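Local coordinates for spore germination protein B3 (PDB 3N54) that takes part in the germination response of Bacillus subtilis spores to a mixture of L-asparagine, glucose, fructose and potassium ions, at residues A[245-251]-A[332-338]; A[236-240]-A[309-314]; A[206-212]-A[229-234]. All blocks are in the same frame, centred on the assembly; numbering follows the deposited sequence.

Interaction 1 (A[245-251]-A[332-338]); sequences PVFHISV and TDFKYDI
Thr332 pushes its methyl CG2 into the notch between the carbonyl O of Pro245 and the ring of Phe247. CG2 meets the ring at its edge, 3.4 Å from Phe247 CD2. With CG2 anti to the backbone N (chi1 -58° for OG1), OG1 turns to the Pro245 ring and bonds to the carbonyl of Ile328.

Phe247, Phe334, Ile249 and Tyr336 share one face. The rings of Phe247 and Phe334 point the same way, their planes near parallel at 12° but slid apart with little overlap. The rim of Phe334 fills the step at the base of Phe247, with Phe334 CD2 3.6 Å from Phe247 CB. Ile249 CD1 lies at the edge of the Phe334 ring. Ile249 CB is 4.2 Å from Tyr336 CD1, and Val251 packs on Ile338. Helix 271-299 covers Phe334 and Tyr336.

On the other face, Lys335 CG sits over the His248 ring, offset toward its rim, and reaches Val246 CG1 at 4.1 Å.

Five good backbone hydrogen bonds join the strands, such as Lys335 N to Phe247 O at 3.0 Å; a sixth, Asp333 N to Pro245 O, is weak. This is parallel strand pairing at the edge of a mixed four-stranded sheet packed against helices.

Interaction 2 (A[236-240]-A[309-314]); sequences IKPVI and HIRIQH. With SO4 (sulfate ion), chain J.
His314 reaches from the end of helix 306-313 to strand 223-240, where its ring meets Ile240 and the carbonyl of Pro238. This is helix-on-sheet packing. The axes of 236-240 and 309-313 approach to 8.3 Å at 71°.

The His314 side chain can be followed outward. CB lies beside the sulfate, 3.3 Å from its O2. CG stands anti to the carbonyl carbon (chi1 -61°), which turns the ring toward the strand. ND1 gives a hydrogen bond of 2.6 Å to sulfate O3, at the ring edge. CE1 lies 3.6 Å from sulfate O3. CG and CD2 lie beneath Ile240 CD1, which sits over one ring face in a CH-pi contact, 3.5 Å from the centroid. On the far rim, NE2 makes a weak, bent hydrogen bond to Pro238 O (3.1 Å, 133°). With an acceptor at each nitrogen, one of them weakly bonded, the ring may be protonated beside the anion. The sulfate probably comes from the crystallisation liquor. It also accepts bonds from the backbone N of Asp316 and Tyr317, at the start of helix 315-321.

Earlier in the strand, the Pro238 ring lies against the helix. Its CB is 3.6 Å from Ile310 CG2, and its CG rests on the His309 carbonyl. Gln313, bent at chi2, crosses the proline at about a right angle. Phe247 of the next strand touches both Pro238 and Ile310. Earlier still, Ile236 crosses His309 and sets CD1 over one face of the imidazole, 3.8 Å from His309 NE2.

Interaction 3 (A[206-212]-A[229-234]); sequences WVMGTIQ and IKKSKT
Thr234 OG1 is gripped from two sides. It donates to Val207 O at 2.8 Å and accepts from a water at 2.7 Å. The bond to Val207 O comes from above the carbonyl plane, 59° out of it. OG1 stands anti to its own carbonyl carbon (chi1 -72°), which turns it to the helix end. The same water donates to Trp206 O and is hydrogen-bonded to Ser232 OG. One water thus joins the last turn of helix 198-208 to two residues of the strand.

Gly209 closes that turn with a positive phi, in a Schellman motif. Its CA lies 3.8 Å from Thr234 CB, so backbone and side chain meet directly.

Beside the water lies an apolar patch. Ile229 lies over one face of the Trp206 indole, its CG1 3.4 Å from Trp206 CZ2. Ile211 and Ile229 meet tip to tip through their CD1 atoms. Trp206 NE1 and Ser232 OG do not bond each other. Both turn to Thr253 OG1 on the next strand.

The chemistry implies a polar half and an apolar half. Carbonyls at the helix C-terminus are satisfied by a hydroxyl and a water, while the indole and the two isoleucines pack beside them.

How the interactions relate
All three contacts belong to one four-stranded sheet and the helices around it. Strand 223-240 serves interactions 2 and 3, whose centres lie about 20 Å apart. Ile236 CD1 and Met208 CE still touch, at 3.9 Å. Interaction 1 joins the next strand, 245-258, to the edge strand 333-342. Its centre lies about 11 Å from that of interaction 2 and 15 Å from that of interaction 3. Val246 N and Val239 O, 2.8 Å apart, probably hydrogen-bond across to interaction 2. Phe247 CZ also packs on Ile310 CG2 at 3.5 Å. Toward interaction 3, Ile249 CG2 meets Val207 CG1 at 3.8 Å. The sulfate touches interaction 2 alone among the three.

Interaction 1 (A[245-251]-A[332-338])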
# COMPACT_ATOMS: atom_id res chain seq x y z
N PRO A 245 -6.78 -25.20 -5.75
CA PRO A 245 -6.64 -25.21 -4.29
C PRO A 245 -7.92 -24.79 -3.55
O PRO A 245 -8.73 -24.04 -4.10
CB PRO A 245 -5.53 -24.17 -4.03
CG PRO A 245 -5.23 -23.52 -5.36
CD PRO A 245 -6.28 -23.95 -6.33
N VAL A 246 -8.08 -25.29 -2.33
CA VAL A 246 -9.18 -24.89 -1.46
C VAL A 246 -8.58 -24.48 -0.12
O VAL A 246 -8.04 -25.31 0.61
CB VAL A 246 -10.19 -26.03 -1.24
CG1 VAL A 246 -11.26 -25.61 -0.23
CG2 VAL A 246 -10.84 -26.43 -2.56
N PHE A 247 -8.67 -23.19 0.20
CA PHE A 247 -8.13 -22.65 1.45
C PHE A 247 -9.11 -22.78 2.59
O PHE A 247 -10.19 -22.19 2.56
CB PHE A 247 -7.74 -21.18 1.29
CG PHE A 247 -6.42 -20.95 0.61
CD1 PHE A 247 -5.25 -20.96 1.34
CD2 PHE A 247 -6.36 -20.72 -0.75
CE1 PHE A 247 -4.02 -20.75 0.72
CE2 PHE A 247 -5.13 -20.50 -1.38
CZ PHE A 247 -3.97 -20.52 -0.64
N HIS A 248 -8.75 -23.56 3.61
CA HIS A 248 -9.53 -23.64 4.84
C HIS A 248 -8.93 -22.64 5.81
O HIS A 248 -7.83 -22.85 6.32
CB HIS A 248 -9.49 -25.05 5.44
CG HIS A 248 -10.34 -26.04 4.72
ND1 HIS A 248 -9.94 -26.65 3.55
CD2 HIS A 248 -11.56 -26.55 5.01
CE1 HIS A 248 -10.89 -27.48 3.15
NE2 HIS A 248 -11.88 -27.44 4.02
N ILE A 249 -9.65 -21.56 6.05
CA ILE A 249 -9.19 -20.50 6.93
C ILE A 249 -9.98 -20.52 8.22
O ILE A 249 -11.22 -20.49 8.21
CB ILE A 249 -9.33 -19.12 6.27
CG1 ILE A 249 -8.49 -19.07 4.99
CG2 ILE A 249 -8.93 -18.02 7.24
CD1 ILE A 249 -8.41 -17.70 4.34
N SER A 250 -9.26 -20.58 9.34
CA SER A 250 -9.85 -20.58 10.66
C SER A 250 -9.50 -19.27 11.34
O SER A 250 -8.34 -18.88 11.34
CB SER A 250 -9.32 -21.76 11.47
OG SER A 250 -9.94 -21.83 12.74
N VAL A 251 -10.49 -18.59 11.89
CA VAL A 251 -10.28 -17.33 12.58
C VAL A 251 -10.81 -17.44 14.00
O VAL A 251 -11.99 -17.74 14.21
CB VAL A 251 -10.97 -16.14 11.86
CG1 VAL A 251 -10.82 -14.86 12.67
CG2 VAL A 251 -10.40 -15.95 10.46
N THR A 332 -9.58 -20.30 -7.04
CA THR A 332 -9.51 -20.92 -5.73
C THR A 332 -10.79 -20.71 -4.92
O THR A 332 -11.45 -19.68 -5.04
CB THR A 332 -8.30 -20.37 -4.94
OG1 THR A 332 -7.09 -20.61 -5.68
CG2 THR A 332 -8.19 -21.02 -3.57
N ASP A 333 -11.14 -21.71 -4.11
CA ASP A 333 -12.30 -21.65 -3.24
C ASP A 333 -11.85 -21.46 -1.80
O ASP A 333 -10.77 -21.91 -1.41
CB ASP A 333 -13.14 -22.94 -3.35
CG ASP A 333 -13.73 -23.14 -4.73
OD1 ASP A 333 -14.83 -23.72 -4.82
OD2 ASP A 333 -13.10 -22.72 -5.73
N PHE A 334 -12.69 -20.80 -1.01
CA PHE A 334 -12.38 -20.53 0.39
C PHE A 334 -13.49 -21.04 1.29
O PHE A 334 -14.68 -20.87 0.98
CB PHE A 334 -12.17 -19.03 0.60
CG PHE A 334 -11.00 -18.47 -0.15
CD1 PHE A 334 -11.12 -18.10 -1.48
CD2 PHE A 334 -9.76 -18.33 0.46
CE1 PHE A 334 -10.04 -17.60 -2.19
CE2 PHE A 334 -8.67 -17.83 -0.23
CZ PHE A 334 -8.80 -17.47 -1.56
N LYS A 335 -13.10 -21.66 2.40
CA LYS A 335 -14.02 -22.15 3.40
C LYS A 335 -13.57 -21.55 4.72
O LYS A 335 -12.44 -21.76 5.15
CB LYS A 335 -13.98 -23.68 3.47
CG LYS A 335 -14.36 -24.39 2.17
CD LYS A 335 -15.83 -24.22 1.83
CE LYS A 335 -16.23 -25.04 0.61
NZ LYS A 335 -15.51 -24.59 -0.62
N TYR A 336 -14.46 -20.80 5.36
CA TYR A 336 -14.11 -20.07 6.57
C TYR A 336 -14.71 -20.72 7.81
O TYR A 336 -15.81 -21.26 7.76
CB TYR A 336 -14.58 -18.62 6.47
CG TYR A 336 -14.09 -17.92 5.22
CD1 TYR A 336 -12.90 -17.20 5.23
CD2 TYR A 336 -14.81 -17.98 4.03
CE1 TYR A 336 -12.44 -16.56 4.08
CE2 TYR A 336 -14.36 -17.35 2.89
CZ TYR A 336 -13.17 -16.64 2.92
OH TYR A 336 -12.72 -16.01 1.78
N ASP A 337 -13.96 -20.67 8.90
CA ASP A 337 -14.44 -21.13 10.20
C ASP A 337 -14.11 -20.01 11.17
O ASP A 337 -12.99 -19.91 11.66
CB ASP A 337 -13.79 -22.45 10.59
CG ASP A 337 -14.34 -23.02 11.90
OD1 ASP A 337 -14.32 -24.26 12.05
OD2 ASP A 337 -14.79 -22.24 12.77
N ILE A 338 -15.09 -19.16 11.44
CA ILE A 338 -14.88 -17.98 12.26
C ILE A 338 -15.52 -18.18 13.63
O ILE A 338 -16.70 -18.51 13.73
CB ILE A 338 -15.45 -16.73 11.57
CG1 ILE A 338 -14.88 -16.62 10.15
CG2 ILE A 338 -15.13 -15.49 12.37
CD1 ILE A 338 -15.32 -15.39 9.40

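Interaction 2 (A[236-240]-A[309-314])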
# COMPACT_ATOMS: atom_id res chain seq x y z
N ILE A 236 -4.39 -21.15 8.43
CA ILE A 236 -4.75 -21.38 7.04
C ILE A 236 -4.24 -22.73 6.58
O ILE A 236 -3.04 -22.99 6.61
CB ILE A 236 -4.17 -20.29 6.12
CG1 ILE A 236 -4.68 -18.91 6.54
CG2 ILE A 236 -4.54 -20.57 4.68
CD1 ILE A 236 -4.23 -17.79 5.62
N LYS A 237 -5.15 -23.59 6.13
CA LYS A 237 -4.81 -24.92 5.65
C LYS A 237 -5.29 -25.10 4.21
O LYS A 237 -6.47 -25.33 3.97
CB LYS A 237 -5.45 -25.98 6.56
CG LYS A 237 -5.07 -27.41 6.21
CD LYS A 237 -5.66 -28.41 7.19
CE LYS A 237 -5.15 -29.82 6.91
NZ LYS A 237 -5.70 -30.83 7.86
N PRO A 238 -4.37 -24.96 3.24
CA PRO A 238 -4.75 -25.19 1.85
C PRO A 238 -4.76 -26.68 1.49
O PRO A 238 -3.84 -27.40 1.87
CB PRO A 238 -3.65 -24.46 1.06
CG PRO A 238 -2.48 -24.48 1.95
CD PRO A 238 -3.00 -24.42 3.36
N VAL A 239 -5.80 -27.11 0.79
CA VAL A 239 -5.93 -28.49 0.33
C VAL A 239 -6.19 -28.48 -1.17
O VAL A 239 -7.08 -27.76 -1.63
CB VAL A 239 -7.09 -29.23 1.03
CG1 VAL A 239 -7.19 -30.65 0.52
CG2 VAL A 239 -6.89 -29.22 2.54
N ILE A 240 -5.43 -29.27 -1.93
CA ILE A 240 -5.62 -29.34 -3.38
C ILE A 240 -6.66 -30.40 -3.68
O ILE A 240 -6.46 -31.57 -3.35
CB ILE A 240 -4.32 -29.66 -4.13
CG1 ILE A 240 -3.34 -28.50 -4.06
CG2 ILE A 240 -4.63 -29.94 -5.60
CD1 ILE A 240 -2.83 -28.18 -2.68
N HIS A 309 1.41 -19.95 1.67
CA HIS A 309 0.84 -21.07 2.43
C HIS A 309 0.81 -22.36 1.62
O HIS A 309 1.01 -23.44 2.19
CB HIS A 309 -0.55 -20.70 2.96
CG HIS A 309 -0.52 -19.63 3.99
ND1 HIS A 309 -0.30 -19.89 5.33
CD2 HIS A 309 -0.63 -18.28 3.89
CE1 HIS A 309 -0.30 -18.75 6.00
NE2 HIS A 309 -0.50 -17.76 5.15
N ILE A 310 0.59 -22.27 0.31
CA ILE A 310 0.64 -23.47 -0.53
C ILE A 310 2.09 -23.87 -0.83
O ILE A 310 2.36 -25.04 -1.11
CB ILE A 310 -0.18 -23.34 -1.84
CG1 ILE A 310 0.44 -22.33 -2.80
CG2 ILE A 310 -1.63 -22.95 -1.53
CD1 ILE A 310 -0.27 -22.29 -4.13
N ARG A 311 3.01 -22.91 -0.77
CA ARG A 311 4.44 -23.21 -0.94
C ARG A 311 4.95 -24.10 0.20
O ARG A 311 5.70 -25.04 -0.03
CB ARG A 311 5.26 -21.91 -1.02
CG ARG A 311 6.77 -22.13 -1.08
CD ARG A 311 7.53 -20.82 -1.31
NE ARG A 311 7.24 -19.82 -0.27
CZ ARG A 311 7.75 -19.82 0.96
NH1 ARG A 311 8.59 -20.77 1.36
NH2 ARG A 311 7.41 -18.86 1.81
N ILE A 312 4.51 -23.80 1.42
CA ILE A 312 4.93 -24.54 2.61
C ILE A 312 4.23 -25.90 2.72
O ILE A 312 4.87 -26.92 2.95
CB ILE A 312 4.67 -23.73 3.91
CG1 ILE A 312 5.44 -22.40 3.88
CG2 ILE A 312 5.10 -24.53 5.13
CD1 ILE A 312 5.06 -21.45 5.01
N GLN A 313 2.91 -25.90 2.55
CA GLN A 313 2.11 -27.13 2.67
C GLN A 313 2.19 -28.04 1.44
O GLN A 313 2.10 -29.26 1.59
CB GLN A 313 0.64 -26.82 2.94
CG GLN A 313 0.27 -26.61 4.41
CD GLN A 313 0.95 -25.40 5.03
OE1 GLN A 313 2.17 -25.39 5.20
NE2 GLN A 313 0.16 -24.40 5.40
N HIS A 314 2.34 -27.47 0.25
CA HIS A 314 2.34 -28.27 -0.98
C HIS A 314 3.38 -27.82 -2.01
O HIS A 314 3.03 -27.27 -3.06
CB HIS A 314 0.93 -28.26 -1.59
CG HIS A 314 -0.11 -28.86 -0.69
ND1 HIS A 314 -0.24 -30.21 -0.50
CD2 HIS A 314 -1.06 -28.28 0.09
CE1 HIS A 314 -1.22 -30.45 0.35
NE2 HIS A 314 -1.74 -29.29 0.72
S SO4 J . 2.58 -31.73 -2.47
O1 SO4 J . 2.50 -33.03 -3.12
O2 SO4 J . 2.13 -30.72 -3.42
O3 SO4 J . 1.74 -31.72 -1.27
O4 SO4 J . 3.96 -31.45 -2.07

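Interaction 3 (A[206-212]-A[229-234])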
# COMPACT_ATOMS: atom_id res chain seq x y z
N TRP A 206 -8.09 -8.89 9.13
CA TRP A 206 -8.68 -9.66 10.23
C TRP A 206 -8.64 -11.15 9.92
O TRP A 206 -8.20 -11.96 10.74
CB TRP A 206 -10.13 -9.23 10.45
CG TRP A 206 -10.78 -9.60 11.76
CD1 TRP A 206 -10.64 -10.77 12.45
CD2 TRP A 206 -11.72 -8.81 12.49
NE1 TRP A 206 -11.42 -10.74 13.59
CE2 TRP A 206 -12.09 -9.55 13.64
CE3 TRP A 206 -12.27 -7.54 12.30
CZ2 TRP A 206 -12.98 -9.06 14.58
CZ3 TRP A 206 -13.17 -7.06 13.25
CH2 TRP A 206 -13.52 -7.82 14.37
N VAL A 207 -9.11 -11.50 8.73
CA VAL A 207 -9.19 -12.89 8.30
C VAL A 207 -7.80 -13.49 8.08
O VAL A 207 -7.57 -14.66 8.39
CB VAL A 207 -10.06 -13.03 7.03
CG1 VAL A 207 -10.08 -14.47 6.53
CG2 VAL A 207 -11.48 -12.55 7.31
N MET A 208 -6.87 -12.68 7.57
CA MET A 208 -5.50 -13.15 7.33
C MET A 208 -4.65 -13.20 8.60
O MET A 208 -3.55 -13.76 8.58
CB MET A 208 -4.81 -12.26 6.29
CG MET A 208 -5.47 -12.31 4.91
SD MET A 208 -5.53 -13.95 4.19
CE MET A 208 -3.78 -14.30 4.04
N GLY A 209 -5.14 -12.63 9.70
CA GLY A 209 -4.43 -12.70 10.98
C GLY A 209 -3.37 -11.64 11.21
O GLY A 209 -2.64 -11.70 12.20
N THR A 210 -3.28 -10.66 10.32
CA THR A 210 -2.33 -9.57 10.45
C THR A 210 -2.90 -8.38 11.22
O THR A 210 -2.21 -7.39 11.44
CB THR A 210 -1.87 -9.08 9.07
OG1 THR A 210 -3.02 -8.77 8.27
CG2 THR A 210 -1.03 -10.14 8.38
N ILE A 211 -4.16 -8.48 11.64
CA ILE A 211 -4.82 -7.38 12.36
C ILE A 211 -4.28 -7.26 13.78
O ILE A 211 -4.01 -8.27 14.44
CB ILE A 211 -6.36 -7.58 12.40
CG1 ILE A 211 -7.06 -6.29 12.83
CG2 ILE A 211 -6.73 -8.74 13.33
CD1 ILE A 211 -8.53 -6.24 12.44
N GLN A 212 -4.13 -6.03 14.25
CA GLN A 212 -3.64 -5.78 15.60
C GLN A 212 -4.83 -5.48 16.51
O GLN A 212 -5.04 -6.15 17.52
CB GLN A 212 -2.64 -4.62 15.61
CG GLN A 212 -1.74 -4.56 16.83
CD GLN A 212 -0.68 -5.66 16.85
OE1 GLN A 212 -0.53 -6.41 15.88
NE2 GLN A 212 0.06 -5.74 17.94
N ILE A 229 -11.76 -5.86 19.10
CA ILE A 229 -10.76 -6.92 19.11
C ILE A 229 -9.74 -6.76 20.24
O ILE A 229 -9.21 -5.67 20.44
CB ILE A 229 -9.98 -6.97 17.78
CG1 ILE A 229 -10.91 -7.24 16.60
CG2 ILE A 229 -8.89 -8.03 17.83
CD1 ILE A 229 -10.23 -7.10 15.25
N LYS A 230 -9.48 -7.84 20.97
CA LYS A 230 -8.42 -7.86 21.97
C LYS A 230 -7.25 -8.71 21.48
O LYS A 230 -6.10 -8.28 21.54
CB LYS A 230 -8.94 -8.38 23.31
CG LYS A 230 -9.55 -7.30 24.20
CD LYS A 230 -8.47 -6.43 24.84
CE LYS A 230 -9.04 -5.51 25.92
NZ LYS A 230 -7.95 -4.92 26.77
N LYS A 231 -7.55 -9.91 20.99
CA LYS A 231 -6.55 -10.79 20.41
C LYS A 231 -7.21 -11.66 19.33
O LYS A 231 -8.32 -12.15 19.53
CB LYS A 231 -5.90 -11.66 21.49
CG LYS A 231 -4.57 -12.30 21.08
CD LYS A 231 -3.83 -12.89 22.28
CE LYS A 231 -2.41 -13.33 21.91
NZ LYS A 231 -1.62 -13.83 23.07
N SER A 232 -6.53 -11.82 18.20
CA SER A 232 -7.06 -12.63 17.10
C SER A 232 -5.95 -13.47 16.46
O SER A 232 -4.82 -13.02 16.33
CB SER A 232 -7.71 -11.74 16.04
OG SER A 232 -8.40 -12.52 15.07
N LYS A 233 -6.30 -14.70 16.08
CA LYS A 233 -5.37 -15.64 15.47
C LYS A 233 -6.01 -16.30 14.26
O LYS A 233 -7.21 -16.56 14.25
CB LYS A 233 -4.96 -16.70 16.49
CG LYS A 233 -4.34 -16.16 17.77
CD LYS A 233 -3.91 -17.28 18.71
CE LYS A 233 -3.18 -16.74 19.94
NZ LYS A 233 -2.65 -17.82 20.82
N THR A 234 -5.20 -16.59 13.25
CA THR A 234 -5.69 -17.25 12.04
C THR A 234 -4.82 -18.43 11.65
O THR A 234 -3.59 -18.34 11.64
CB THR A 234 -5.74 -16.27 10.85
OG1 THR A 234 -6.83 -15.34 11.04
CG2 THR A 234 -5.94 -17.02 9.54
O HOH W 1 -7.20 -13.33 12.83